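Probable outer membrane protein (Pseudomonas aeruginosa, PDB 3DWO) probably transports long-chain fatty acids or related hydrophobic compounds across the outer membrane, as a beta-barrel channel of the OmpP1/FadL family. Local coordinates at residues N297-S305 and T338-V347. Numbering follows the deposited sequence.
Sequences NDRLSLGAS and TLAVGGDYKV. With C8E ((hydroxyethyloxy)tri(ethyloxy)octane), chain G.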
loop_
_atom_site.group_PDB
_atom_site.type_symbol
_atom_site.label_atom_id
_atom_site.label_comp_id
_atom_site.label_asym_id
_atom_site.label_seq_id
_atom_site.Cartn_x
_atom_site.Cartn_y
_atom_site.Cartn_z
ATOM N N ASN A 297 -16.707 -30.826 8.146
ATOM C CA ASN A 297 -17.559 -31.797 7.481
ATOM C C ASN A 297 -17.559 -31.521 5.984
ATOM O O ASN A 297 -16.796 -30.680 5.503
ATOM C CB ASN A 297 -18.981 -31.735 8.036
ATOM C CG ASN A 297 -19.577 -30.355 7.948
ATOM O OD1 ASN A 297 -19.630 -29.758 6.874
ATOM N ND2 ASN A 297 -20.036 -29.836 9.082
ATOM N N ASP A 298 -18.413 -32.224 5.248
ATOM C CA ASP A 298 -18.475 -32.060 3.800
ATOM C C ASP A 298 -19.064 -30.729 3.356
ATOM O O ASP A 298 -19.191 -30.475 2.158
ATOM C CB ASP A 298 -19.262 -33.215 3.169
ATOM C CG ASP A 298 -20.707 -33.257 3.624
ATOM O OD1 ASP A 298 -20.950 -33.246 4.850
ATOM O OD2 ASP A 298 -21.602 -33.309 2.753
ATOM N N ARG A 299 -19.411 -29.871 4.311
ATOM C CA ARG A 299 -19.981 -28.578 3.958
ATOM C C ARG A 299 -19.384 -27.379 4.683
ATOM O O ARG A 299 -19.571 -26.239 4.257
ATOM C CB ARG A 299 -21.495 -28.594 4.175
ATOM C CG ARG A 299 -22.207 -29.627 3.327
ATOM C CD ARG A 299 -23.651 -29.241 3.073
ATOM N NE ARG A 299 -24.424 -29.098 4.299
ATOM C CZ ARG A 299 -25.739 -28.914 4.321
ATOM N NH1 ARG A 299 -26.414 -28.854 3.180
ATOM N NH2 ARG A 299 -26.382 -28.796 5.477
ATOM N N LEU A 300 -18.656 -27.623 5.764
ATOM C CA LEU A 300 -18.083 -26.520 6.515
ATOM C C LEU A 300 -16.573 -26.608 6.700
ATOM O O LEU A 300 -16.052 -27.574 7.258
ATOM C CB LEU A 300 -18.781 -26.417 7.874
ATOM C CG LEU A 300 -18.512 -25.205 8.777
ATOM C CD1 LEU A 300 -17.158 -25.336 9.431
ATOM C CD2 LEU A 300 -18.609 -23.917 7.968
ATOM N N SER A 301 -15.880 -25.578 6.221
ATOM C CA SER A 301 -14.430 -25.483 6.337
ATOM C C SER A 301 -14.086 -24.116 6.913
ATOM O O SER A 301 -14.582 -23.095 6.439
ATOM C CB SER A 301 -13.766 -25.630 4.968
ATOM O OG SER A 301 -14.048 -26.891 4.399
ATOM N N LEU A 302 -13.245 -24.101 7.940
ATOM C CA LEU A 302 -12.833 -22.856 8.564
ATOM C C LEU A 302 -11.333 -22.661 8.402
ATOM O O LEU A 302 -10.572 -23.630 8.329
ATOM C CB LEU A 302 -13.189 -22.854 10.051
ATOM C CG LEU A 302 -14.673 -22.932 10.412
ATOM C CD1 LEU A 302 -14.824 -22.814 11.921
ATOM C CD2 LEU A 302 -15.442 -21.820 9.721
ATOM N N GLY A 303 -10.915 -21.401 8.337
ATOM C CA GLY A 303 -9.509 -21.094 8.186
ATOM C C GLY A 303 -9.075 -19.993 9.131
ATOM O O GLY A 303 -9.866 -19.121 9.494
ATOM N N ALA A 304 -7.814 -20.055 9.547
ATOM C CA ALA A 304 -7.231 -19.057 10.434
ATOM C C ALA A 304 -5.924 -18.661 9.782
ATOM O O ALA A 304 -5.267 -19.488 9.150
ATOM C CB ALA A 304 -6.967 -19.645 11.816
ATOM N N SER A 305 -5.537 -17.402 9.934
ATOM C CA SER A 305 -4.300 -16.949 9.322
ATOM C C SER A 305 -3.610 -15.850 10.121
ATOM O O SER A 305 -4.262 -14.976 10.688
ATOM C CB SER A 305 -4.592 -16.470 7.897
ATOM O OG SER A 305 -3.450 -15.866 7.324
ATOM N N THR A 338 -1.327 -9.476 11.305
ATOM C CA THR A 338 -2.667 -9.430 10.753
ATOM C C THR A 338 -3.255 -10.825 10.962
ATOM O O THR A 338 -2.754 -11.817 10.432
ATOM C CB THR A 338 -2.651 -9.006 9.246
ATOM O OG1 THR A 338 -3.937 -9.240 8.653
ATOM C CG2 THR A 338 -1.596 -9.754 8.493
ATOM N N LEU A 339 -4.300 -10.895 11.781
ATOM C CA LEU A 339 -4.943 -12.161 12.094
ATOM C C LEU A 339 -6.333 -12.208 11.477
ATOM O O LEU A 339 -7.081 -11.233 11.531
ATOM C CB LEU A 339 -5.042 -12.333 13.611
ATOM C CG LEU A 339 -3.793 -11.942 14.405
ATOM C CD1 LEU A 339 -4.095 -12.000 15.894
ATOM C CD2 LEU A 339 -2.643 -12.864 14.049
ATOM N N ALA A 340 -6.672 -13.349 10.891
ATOM C CA ALA A 340 -7.969 -13.513 10.257
ATOM C C ALA A 340 -8.546 -14.888 10.544
ATOM O O ALA A 340 -7.817 -15.859 10.747
ATOM C CB ALA A 340 -7.841 -13.311 8.752
ATOM N N VAL A 341 -9.867 -14.963 10.565
ATOM C CA VAL A 341 -10.545 -16.220 10.792
ATOM C C VAL A 341 -11.841 -16.152 10.013
ATOM O O VAL A 341 -12.528 -15.133 10.024
ATOM C CB VAL A 341 -10.836 -16.450 12.290
ATOM C CG1 VAL A 341 -11.662 -15.298 12.849
ATOM C CG2 VAL A 341 -11.567 -17.772 12.469
ATOM N N GLY A 342 -12.156 -17.232 9.315
ATOM C CA GLY A 342 -13.369 -17.271 8.524
ATOM C C GLY A 342 -13.475 -18.613 7.835
ATOM O O GLY A 342 -12.630 -19.482 8.047
ATOM N N GLY A 343 -14.499 -18.794 7.010
ATOM C CA GLY A 343 -14.644 -20.065 6.332
ATOM C C GLY A 343 -15.718 -20.111 5.268
ATOM O O GLY A 343 -16.425 -19.131 5.032
ATOM N N ASP A 344 -15.834 -21.277 4.639
ATOM C CA ASP A 344 -16.794 -21.521 3.572
ATOM C C ASP A 344 -17.830 -22.565 3.972
ATOM O O ASP A 344 -17.517 -23.544 4.656
ATOM C CB ASP A 344 -16.059 -22.012 2.322
ATOM C CG ASP A 344 -15.323 -20.904 1.600
ATOM O OD1 ASP A 344 -14.917 -19.924 2.255
ATOM O OD2 ASP A 344 -15.143 -21.022 0.371
ATOM N N TYR A 345 -19.066 -22.353 3.537
ATOM C CA TYR A 345 -20.140 -23.290 3.822
ATOM C C TYR A 345 -20.918 -23.585 2.548
ATOM O O TYR A 345 -21.519 -22.689 1.960
ATOM C CB TYR A 345 -21.099 -22.729 4.868
ATOM C CG TYR A 345 -22.131 -23.743 5.293
ATOM C CD1 TYR A 345 -21.804 -24.753 6.197
ATOM C CD2 TYR A 345 -23.414 -23.734 4.750
ATOM C CE1 TYR A 345 -22.727 -25.731 6.548
ATOM C CE2 TYR A 345 -24.345 -24.711 5.093
ATOM C CZ TYR A 345 -23.993 -25.706 5.993
ATOM O OH TYR A 345 -24.900 -26.683 6.336
ATOM N N LYS A 346 -20.900 -24.841 2.120
ATOM C CA LYS A 346 -21.621 -25.235 0.918
ATOM C C LYS A 346 -23.090 -25.425 1.271
ATOM O O LYS A 346 -23.448 -26.333 2.021
ATOM C CB LYS A 346 -21.039 -26.533 0.357
ATOM C CG LYS A 346 -19.570 -26.420 -0.013
ATOM C CD LYS A 346 -18.937 -27.780 -0.242
ATOM C CE LYS A 346 -17.437 -27.646 -0.469
ATOM N NZ LYS A 346 -16.767 -28.972 -0.583
ATOM N N VAL A 347 -23.934 -24.552 0.739
ATOM C CA VAL A 347 -25.366 -24.616 0.998
ATOM C C VAL A 347 -25.993 -25.719 0.158
ATOM O O VAL A 347 -26.821 -26.490 0.638
ATOM C CB VAL A 347 -26.041 -23.280 0.655
ATOM C CG1 VAL A 347 -27.508 -23.321 1.047
ATOM C CG2 VAL A 347 -25.322 -22.147 1.365
HETATM C C1 C8E G . -17.362 -18.184 9.925
HETATM C C2 C8E G . -17.968 -19.195 9.069
HETATM C C3 C8E G . -18.401 -18.715 7.758
HETATM C C4 C8E G . -19.855 -18.654 7.781
HETATM C C5 C8E G . -20.380 -19.188 6.501
HETATM C C6 C8E G . -21.788 -19.511 6.634
HETATM O O HOH W 1 -3.415 -13.243 8.100
#
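Two neighbouring antiparallel strands of the outer-membrane barrel wall meet where 297-305 pairs with 338-347; the axes of strand segments 300-305 and 338-346 approach to 4.4 Å. The ladder opens with Lys-346 N donating to Arg-299 O and continues through mutual backbone bonds in the hydrogen-bonded pairs Ser-301/Asp-344, Gly-303/Gly-342 and Ser-305/Ala-340. The shortest rung is Gly-303 N to Gly-342 O, 2.6 Å. In the non-hydrogen-bonded pair Leu-302/Gly-343 the CA atoms come within 4.0 Å, and the CD2 branch of Leu-302 lies over the glycine, 3.9 Å from Gly-343 CA.

Leu-300, Leu-302, Val-341 and Tyr-345 share the detergent-bearing face. The C8E alkyl chain runs past both strands: C8E C2 lies 3.7 Å from Leu-302 CD2, and C8E C6 3.7 Å from Tyr-345 CB. With CG of Tyr-345 anti to the backbone N (chi1 -174°), its ring lies beside the neighbouring strand; Leu-300 meets the ring edge, CD2 to Tyr-345 CD1 3.7 Å. At the strand end the Arg-299 chain bends at chi3 (-60°), bringing one guanidinium face over the phenol oxygen, NH2 to Tyr-345 OH 2.7 Å, with the two planes 60° apart; the angle is too poor for a hydrogen bond. In the preceding turn, Asn-297 OD1 accepts from Arg-299 N, an Asx turn, and also from Leu-300 N, as in an Asx motif.

Ser-301, Ser-305, Ala-340 and Asp-344 occupy the other face. Asp-344 forms salt bridges with Arg-15 and Arg-354, while Ser-305 OG is hydrogen-bonded to Asp-291 and accepts a hydrogen bond from a water that also donates to Thr-338 O. Detergent against apolar groups on one face, with Asp-344 and Ser-305 engaged in polar contacts on the other, fits the wall of a transmembrane beta-barrel.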